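Local coordinates for protein glycosyltransferase Gtf1 (Streptococcus pneumoniae, PDB 4PQG) that belongs to the GT-B class of glycosyltransferases and carries an extended beta-sheet domain beside its two parallel-sheet domains, at residues V350-K355 and A464-I469. Sequence-based numbering, arbitrary orientation.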
ATOM      1  N   VAL A 350      16.150 -22.500   0.991  1.00 24.62           N
ATOM      2  CA  VAL A 350      15.559 -23.251   2.098  1.00 25.10           C
ATOM      3  C   VAL A 350      15.497 -24.750   1.779  1.00 26.01           C
ATOM      4  O   VAL A 350      15.835 -25.561   2.634  1.00 25.95           O
ATOM      5  CB  VAL A 350      14.193 -22.674   2.551  1.00 24.36           C
ATOM      6  CG1 VAL A 350      13.528 -23.555   3.604  1.00 22.75           C
ATOM      7  CG2 VAL A 350      14.392 -21.276   3.113  1.00 23.87           C
ATOM      8  N   ILE A 351      15.096 -25.104   0.557  1.00 25.98           N
ATOM      9  CA  ILE A 351      15.139 -26.500   0.087  1.00 28.02           C
ATOM     10  C   ILE A 351      16.530 -27.115   0.280  1.00 29.47           C
ATOM     11  O   ILE A 351      16.652 -28.260   0.721  1.00 31.49           O
ATOM     12  CB  ILE A 351      14.697 -26.634  -1.396  1.00 26.91           C
ATOM     13  CG1 ILE A 351      13.218 -26.271  -1.544  1.00 25.78           C
ATOM     14  CG2 ILE A 351      14.960 -28.045  -1.945  1.00 25.72           C
ATOM     15  CD1 ILE A 351      12.835 -25.933  -2.974  1.00 24.81           C
ATOM     16  N   GLU A 352      17.558 -26.335  -0.031  1.00 30.24           N
ATOM     17  CA  GLU A 352      18.941 -26.772   0.054  1.00 32.96           C
ATOM     18  C   GLU A 352      19.392 -26.913   1.510  1.00 33.32           C
ATOM     19  O   GLU A 352      19.956 -27.946   1.889  1.00 33.07           O
ATOM     20  CB  GLU A 352      19.834 -25.801  -0.729  1.00 34.89           C
ATOM     21  CG  GLU A 352      21.311 -26.151  -0.801  1.00 38.55           C
ATOM     22  CD  GLU A 352      21.618 -27.354  -1.689  1.00 40.55           C
ATOM     23  OE1 GLU A 352      20.791 -27.712  -2.564  1.00 41.36           O
ATOM     24  OE2 GLU A 352      22.712 -27.935  -1.506  1.00 41.25           O
ATOM     25  N   ALA A 353      19.121 -25.895   2.325  1.00 31.44           N
ATOM     26  CA  ALA A 353      19.496 -25.917   3.736  1.00 30.46           C
ATOM     27  C   ALA A 353      18.801 -27.054   4.478  1.00 31.70           C
ATOM     28  O   ALA A 353      19.350 -27.613   5.435  1.00 30.17           O
ATOM     29  CB  ALA A 353      19.198 -24.581   4.401  1.00 30.20           C
ATOM     30  N   HIS A 354      17.600 -27.395   4.018  1.00 31.15           N
ATOM     31  CA  HIS A 354      16.783 -28.451   4.611  1.00 33.20           C
ATOM     32  C   HIS A 354      17.445 -29.818   4.545  1.00 34.71           C
ATOM     33  O   HIS A 354      17.105 -30.715   5.313  1.00 34.58           O
ATOM     34  CB  HIS A 354      15.432 -28.471   3.912  1.00 31.74           C
ATOM     35  CG  HIS A 354      14.478 -29.499   4.441  1.00 32.68           C
ATOM     36  ND1 HIS A 354      14.340 -30.709   3.880  1.00 33.70           N
ATOM     37  CD2 HIS A 354      13.590 -29.457   5.506  1.00 33.30           C
ATOM     38  CE1 HIS A 354      13.415 -31.410   4.555  1.00 34.24           C
ATOM     39  NE2 HIS A 354      12.956 -30.642   5.549  1.00 34.37           N
ATOM     40  N   LYS A 355      18.384 -29.981   3.616  1.00 35.94           N
ATOM     41  CA  LYS A 355      19.207 -31.192   3.546  1.00 39.63           C
ATOM     42  C   LYS A 355      20.042 -31.354   4.817  1.00 39.33           C
ATOM     43  O   LYS A 355      20.229 -32.461   5.298  1.00 42.29           O
ATOM     44  CB  LYS A 355      20.130 -31.157   2.324  1.00 38.44           C
ATOM     45  CG  LYS A 355      19.412 -31.210   0.990  1.00 38.87           C
ATOM     46  CD  LYS A 355      20.330 -30.754  -0.134  1.00 40.03           C
ATOM     47  CE  LYS A 355      19.671 -30.899  -1.500  1.00 41.71           C
ATOM     48  NZ  LYS A 355      20.597 -30.500  -2.604  1.00 41.97           N
ATOM     49  N   ALA A 464      24.648 -19.629  -1.185  1.00 26.11           N
ATOM     50  CA  ALA A 464      25.031 -18.640  -0.179  1.00 25.54           C
ATOM     51  C   ALA A 464      24.014 -18.564   0.951  1.00 25.63           C
ATOM     52  O   ALA A 464      24.377 -18.716   2.120  1.00 24.79           O
ATOM     53  CB  ALA A 464      25.268 -17.267  -0.807  1.00 26.82           C
ATOM     54  N   TYR A 465      22.742 -18.336   0.622  1.00 26.23           N
ATOM     55  CA  TYR A 465      21.695 -18.298   1.655  1.00 25.72           C
ATOM     56  C   TYR A 465      21.649 -19.603   2.461  1.00 26.04           C
ATOM     57  O   TYR A 465      21.608 -19.561   3.699  1.00 25.28           O
ATOM     58  CB  TYR A 465      20.318 -17.978   1.052  1.00 25.10           C
ATOM     59  CG  TYR A 465      20.071 -16.502   0.871  1.00 24.10           C
ATOM     60  CD1 TYR A 465      19.376 -15.765   1.839  1.00 23.41           C
ATOM     61  CD2 TYR A 465      20.541 -15.834  -0.264  1.00 23.50           C
ATOM     62  CE1 TYR A 465      19.159 -14.400   1.679  1.00 23.06           C
ATOM     63  CE2 TYR A 465      20.311 -14.482  -0.439  1.00 23.75           C
ATOM     64  CZ  TYR A 465      19.618 -13.769   0.526  1.00 23.20           C
ATOM     65  OH  TYR A 465      19.419 -12.421   0.336  1.00 22.19           O
ATOM     66  N   ALA A 466      21.666 -20.748   1.766  1.00 26.04           N
ATOM     67  CA  ALA A 466      21.693 -22.061   2.437  1.00 27.65           C
ATOM     68  C   ALA A 466      22.834 -22.138   3.443  1.00 27.97           C
ATOM     69  O   ALA A 466      22.608 -22.501   4.598  1.00 26.41           O
ATOM     70  CB  ALA A 466      21.809 -23.201   1.437  1.00 27.26           C
ATOM     71  N   ALA A 467      24.043 -21.769   3.003  1.00 28.23           N
ATOM     72  CA  ALA A 467      25.237 -21.778   3.863  1.00 29.49           C
ATOM     73  C   ALA A 467      25.084 -20.868   5.076  1.00 30.11           C
ATOM     74  O   ALA A 467      25.524 -21.204   6.179  1.00 29.97           O
ATOM     75  CB  ALA A 467      26.474 -21.380   3.066  1.00 29.66           C
ATOM     76  N   LYS A 468      24.470 -19.707   4.875  1.00 29.37           N
ATOM     77  CA  LYS A 468      24.310 -18.748   5.961  1.00 28.98           C
ATOM     78  C   LYS A 468      23.263 -19.164   6.993  1.00 28.68           C
ATOM     79  O   LYS A 468      23.467 -18.992   8.207  1.00 29.20           O
ATOM     80  CB  LYS A 468      24.054 -17.337   5.423  1.00 29.15           C
ATOM     81  CG  LYS A 468      25.321 -16.628   4.966  1.00 31.93           C
ATOM     82  CD  LYS A 468      26.361 -16.634   6.084  1.00 33.02           C
ATOM     83  CE  LYS A 468      27.622 -15.921   5.675  1.00 32.62           C
ATOM     84  NZ  LYS A 468      28.578 -15.881   6.812  1.00 32.56           N
ATOM     85  N   ILE A 469      22.149 -19.710   6.516  1.00 27.60           N
ATOM     86  CA  ILE A 469      21.122 -20.256   7.396  1.00 27.64           C
ATOM     87  C   ILE A 469      21.762 -21.346   8.251  1.00 29.06           C
ATOM     88  O   ILE A 469      21.673 -21.294   9.477  1.00 29.42           O
ATOM     89  CB  ILE A 469      19.918 -20.838   6.609  1.00 26.64           C
ATOM     90  CG1 ILE A 469      19.113 -19.709   5.930  1.00 27.12           C
ATOM     91  CG2 ILE A 469      19.017 -21.655   7.522  1.00 26.97           C
ATOM     92  CD1 ILE A 469      18.307 -20.149   4.721  1.00 25.40           C
TER
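Ala353 and Ala466 bring two helices together in an apolar, alanine-to-alanine packing contact within the C-terminal Rossmann-like domain of this GT-B fold. Residues 350-355 lie on helix 343-353, and residues 464-469 are a turn and a half of helix 458-474. The evidence for close approach is the distance between alpha carbons: Ala353 CA lies 4.6 Å from Ala466 CA. Both methyls point toward the other helix, and Ala353 CB lies 4.2 Å from Ala466 CB; Ala353 CB is also 4.0 Å from Ala466 O, so the methyl rests against backbone as well as side chain.

One turn on, Ile469 extends the apolar seam: its CG2 branch reaches Ala353 CB at 4.3 Å, and its CD1 end meets Val350 CG2 at 4.4 Å. Val350 and Ile469 both also touch Leu406 of strand 404-406, which places this side of the seam against the six-stranded parallel sheet of this domain. Tyr465 packs on Leu346 and Ala349, adding a further link between the same two helices.

Glu352 borders the contact with its aliphatic part. CG stands anti to the backbone N (chi1 -177°), and a bend at chi2 (71°) carries the carboxylate away from helix 458-474. Within 350-355, Lys355 NZ forms a salt bridge with Glu352 OE1 at 2.8 Å, approaching from above the carboxylate plane, 39° out of it, whereas Glu352 CG stays against Ala466 CB at 3.7 Å.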